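Local coordinates for threonine synthase (Brucella melitensis bv. 1, PDB 4F4F), which probably catalyses the pyridoxal phosphate-dependent conversion of O-phospho-L-homoserine and water to L-threonine and phosphate, the last step of threonine biosynthesis, at residues E137-T149 / C216-N228. Sequence-based numbering, arbitrary orientation.
Sequences ERATIVGATSGDT and CDALSLSGVNSIN
Val224 lays its CG2 methyl against CG2 of Ile141, the two side chains crossing at about a right angle with the methyl carbons only 3.4 Å apart, tighter than usual van der Waals contact. CG1 of Val224, anti to the backbone N (chi1 173°), lies 4.1 Å from CG2 of Thr149. Since the side chain of Thr149 in turn touches Lys117, the predicted cofactor lysine, the loop after the edge strand and the start of helix 148-157 meet here beside the pyridoxal phosphate site.

The pairing behind these contacts is parallel: residues 221-223 form the outer strand of a five-stranded parallel sheet beside 139-144, within the pyridoxal-phosphate-dependent enzyme family region. Thr140 N donates to Ser220 O (3.1 Å), Thr140 O receives Ser222 N, and Val142 N donates to Ser222 O at 2.8 Å. Val142 O and Val224 N are joined through a water that donates to the carbonyl and accepts from the N-H. On the face bearing Thr140 and Val142, Leu221 brings CD1 against Val142 CG2 (3.8 Å) and the Thr140 methyl, while Phe210 and Met209 of helix 199-211 pack on the same face.

At the start of the pairing a Schellman motif, with Ser220 at positive phi, closes helix 213-219. Thr140 OG1, set beside its own backbone N (chi1 -59°), donates in the carbonyl plane to Leu219 O at 2.6 Å and also bonds Ser466 OG. One buried hydroxyl thus ties strand, helix end and C-terminal tail together, and its short bond gives a carbonyl at the helix terminus a side-chain donor.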
# COMPACT_ATOMS: atom_id res chain seq x y z
N GLU A 137 -6.00 18.84 -17.49
CA GLU A 137 -5.03 17.84 -17.93
C GLU A 137 -5.63 16.46 -17.90
O GLU A 137 -6.72 16.23 -17.32
CB GLU A 137 -3.80 17.85 -17.01
CG GLU A 137 -2.86 19.02 -17.28
CD GLU A 137 -1.78 19.11 -16.23
OE1 GLU A 137 -1.53 18.10 -15.56
OE2 GLU A 137 -1.18 20.19 -16.08
N ARG A 138 -4.91 15.55 -18.52
CA ARG A 138 -5.22 14.14 -18.51
C ARG A 138 -3.92 13.44 -18.16
O ARG A 138 -2.85 14.07 -18.13
CB ARG A 138 -5.73 13.69 -19.88
CG ARG A 138 -6.90 14.52 -20.41
CD ARG A 138 -7.55 13.91 -21.64
NE ARG A 138 -7.84 12.53 -21.32
CZ ARG A 138 -8.97 12.09 -20.78
NH1 ARG A 138 -9.98 12.92 -20.52
NH2 ARG A 138 -9.09 10.80 -20.49
N ALA A 139 -4.01 12.15 -17.86
CA ALA A 139 -2.80 11.35 -17.60
C ALA A 139 -2.93 9.95 -18.20
O ALA A 139 -4.03 9.42 -18.31
CB ALA A 139 -2.51 11.24 -16.11
N THR A 140 -1.79 9.36 -18.54
CA THR A 140 -1.70 7.99 -19.00
C THR A 140 -0.96 7.25 -17.87
O THR A 140 0.22 7.47 -17.65
CB THR A 140 -0.92 7.92 -20.34
OG1 THR A 140 -1.58 8.73 -21.33
CG2 THR A 140 -0.81 6.47 -20.82
N ILE A 141 -1.70 6.43 -17.13
CA ILE A 141 -1.13 5.63 -16.02
C ILE A 141 -0.50 4.38 -16.59
O ILE A 141 -1.16 3.65 -17.34
CB ILE A 141 -2.20 5.21 -14.99
CG1 ILE A 141 -3.05 6.44 -14.54
CG2 ILE A 141 -1.54 4.48 -13.80
CD1 ILE A 141 -2.31 7.45 -13.70
N VAL A 142 0.76 4.13 -16.26
CA VAL A 142 1.44 2.95 -16.80
C VAL A 142 2.14 2.19 -15.67
O VAL A 142 2.79 2.80 -14.85
CB VAL A 142 2.43 3.33 -17.94
CG1 VAL A 142 3.06 2.08 -18.51
CG2 VAL A 142 1.72 4.09 -19.08
N GLY A 143 1.92 0.89 -15.57
CA GLY A 143 2.64 0.07 -14.61
C GLY A 143 2.81 -1.37 -15.02
O GLY A 143 2.20 -1.83 -15.99
N ALA A 144 3.68 -2.07 -14.30
CA ALA A 144 3.93 -3.49 -14.51
C ALA A 144 3.53 -4.22 -13.24
O ALA A 144 3.66 -3.66 -12.14
CB ALA A 144 5.40 -3.73 -14.80
N THR A 145 3.01 -5.44 -13.36
CA THR A 145 2.59 -6.20 -12.17
C THR A 145 2.86 -7.68 -12.40
O THR A 145 2.89 -8.14 -13.55
CB THR A 145 1.08 -6.03 -11.91
OG1 THR A 145 0.72 -6.71 -10.69
CG2 THR A 145 0.24 -6.62 -13.09
N SER A 146 3.05 -8.41 -11.32
CA SER A 146 3.06 -9.86 -11.37
C SER A 146 1.65 -10.38 -11.13
O SER A 146 1.42 -11.58 -11.20
CB SER A 146 3.99 -10.42 -10.29
OG SER A 146 3.50 -9.98 -9.03
N GLY A 147 0.69 -9.50 -10.81
CA GLY A 147 -0.71 -9.91 -10.76
C GLY A 147 -1.60 -9.07 -9.88
O GLY A 147 -2.63 -8.55 -10.34
N ASP A 148 -1.18 -8.88 -8.63
CA ASP A 148 -2.06 -8.28 -7.62
C ASP A 148 -2.20 -6.75 -7.66
O ASP A 148 -3.33 -6.18 -7.58
CB ASP A 148 -1.66 -8.76 -6.21
CG ASP A 148 -1.92 -10.28 -6.00
OD1 ASP A 148 -1.07 -11.12 -6.41
OD2 ASP A 148 -2.97 -10.64 -5.41
N THR A 149 -1.07 -6.06 -7.76
CA THR A 149 -1.13 -4.60 -7.82
C THR A 149 -1.88 -4.09 -9.05
O THR A 149 -2.65 -3.12 -8.95
CB THR A 149 0.27 -3.99 -7.74
OG1 THR A 149 0.91 -4.52 -6.58
CG2 THR A 149 0.19 -2.45 -7.59
N CYS A 216 6.92 10.42 -22.48
CA CYS A 216 6.25 10.80 -21.22
C CYS A 216 5.50 12.10 -21.33
O CYS A 216 4.42 12.23 -20.77
CB CYS A 216 7.25 11.00 -20.08
SG CYS A 216 8.04 9.49 -19.54
N ASP A 217 6.11 13.05 -22.03
CA ASP A 217 5.57 14.40 -22.19
C ASP A 217 4.32 14.33 -23.04
O ASP A 217 3.28 14.84 -22.67
CB ASP A 217 6.59 15.30 -22.90
CG ASP A 217 7.33 16.24 -21.96
OD1 ASP A 217 6.74 16.69 -20.95
OD2 ASP A 217 8.51 16.56 -22.24
N ALA A 218 4.45 13.67 -24.20
CA ALA A 218 3.35 13.59 -25.16
C ALA A 218 2.12 12.87 -24.57
O ALA A 218 0.99 13.21 -24.88
CB ALA A 218 3.81 12.92 -26.45
N LEU A 219 2.37 11.88 -23.72
CA LEU A 219 1.29 11.01 -23.23
C LEU A 219 0.91 11.36 -21.80
O LEU A 219 0.03 10.72 -21.26
CB LEU A 219 1.69 9.52 -23.30
CG LEU A 219 1.38 8.73 -24.59
CD1 LEU A 219 -0.13 8.59 -24.79
CD2 LEU A 219 1.99 9.35 -25.83
N SER A 220 1.56 12.37 -21.19
CA SER A 220 1.36 12.71 -19.77
C SER A 220 1.47 11.47 -18.86
O SER A 220 0.61 11.19 -18.01
CB SER A 220 0.02 13.43 -19.58
OG SER A 220 -0.04 14.63 -20.35
N LEU A 221 2.55 10.70 -19.06
CA LEU A 221 2.73 9.43 -18.36
C LEU A 221 2.82 9.61 -16.85
O LEU A 221 3.47 10.52 -16.38
CB LEU A 221 3.99 8.72 -18.84
CG LEU A 221 3.82 7.28 -19.29
CD1 LEU A 221 3.03 7.26 -20.60
CD2 LEU A 221 5.19 6.65 -19.44
N SER A 222 2.17 8.73 -16.10
CA SER A 222 2.26 8.70 -14.65
C SER A 222 2.28 7.23 -14.16
O SER A 222 1.70 6.35 -14.81
CB SER A 222 1.09 9.45 -14.03
OG SER A 222 1.29 9.64 -12.65
N GLY A 223 2.98 6.99 -13.06
CA GLY A 223 3.32 5.64 -12.62
C GLY A 223 2.37 5.03 -11.60
O GLY A 223 1.51 5.70 -11.05
N VAL A 224 2.53 3.74 -11.38
CA VAL A 224 1.79 3.02 -10.37
C VAL A 224 2.84 2.61 -9.40
O VAL A 224 3.65 1.73 -9.68
CB VAL A 224 1.12 1.74 -10.93
CG1 VAL A 224 0.49 0.93 -9.81
CG2 VAL A 224 0.07 2.12 -11.95
N ASN A 225 2.92 3.29 -8.26
CA ASN A 225 3.81 2.76 -7.28
C ASN A 225 3.67 3.23 -5.89
O ASN A 225 3.06 4.27 -5.57
CB ASN A 225 5.25 2.95 -7.72
CG ASN A 225 5.54 4.36 -8.01
OD1 ASN A 225 5.24 5.24 -7.20
ND2 ASN A 225 6.14 4.62 -9.18
N SER A 226 4.40 2.46 -5.09
CA SER A 226 4.21 2.37 -3.72
C SER A 226 4.69 3.63 -3.03
O SER A 226 4.35 3.83 -1.88
CB SER A 226 4.97 1.10 -3.22
OG SER A 226 6.34 1.13 -3.67
N ILE A 227 5.43 4.50 -3.74
CA ILE A 227 6.05 5.68 -3.10
C ILE A 227 5.33 7.04 -3.22
O ILE A 227 5.76 8.02 -2.59
CB ILE A 227 7.56 5.83 -3.49
CG1 ILE A 227 7.79 6.08 -4.99
CG2 ILE A 227 8.35 4.60 -3.03
CD1 ILE A 227 7.43 7.49 -5.45
N ASN A 228 4.24 7.13 -3.96
CA ASN A 228 3.48 8.37 -3.99
C ASN A 228 2.87 8.57 -2.61
O ASN A 228 2.40 7.62 -2.01
CB ASN A 228 2.37 8.31 -5.05
CG ASN A 228 1.78 9.69 -5.36
OD1 ASN A 228 1.24 10.41 -4.47
ND2 ASN A 228 1.88 10.09 -6.60
O HOH W 1 4.64 2.53 -12.96
O HOH W 2 3.61 -1.03 -9.85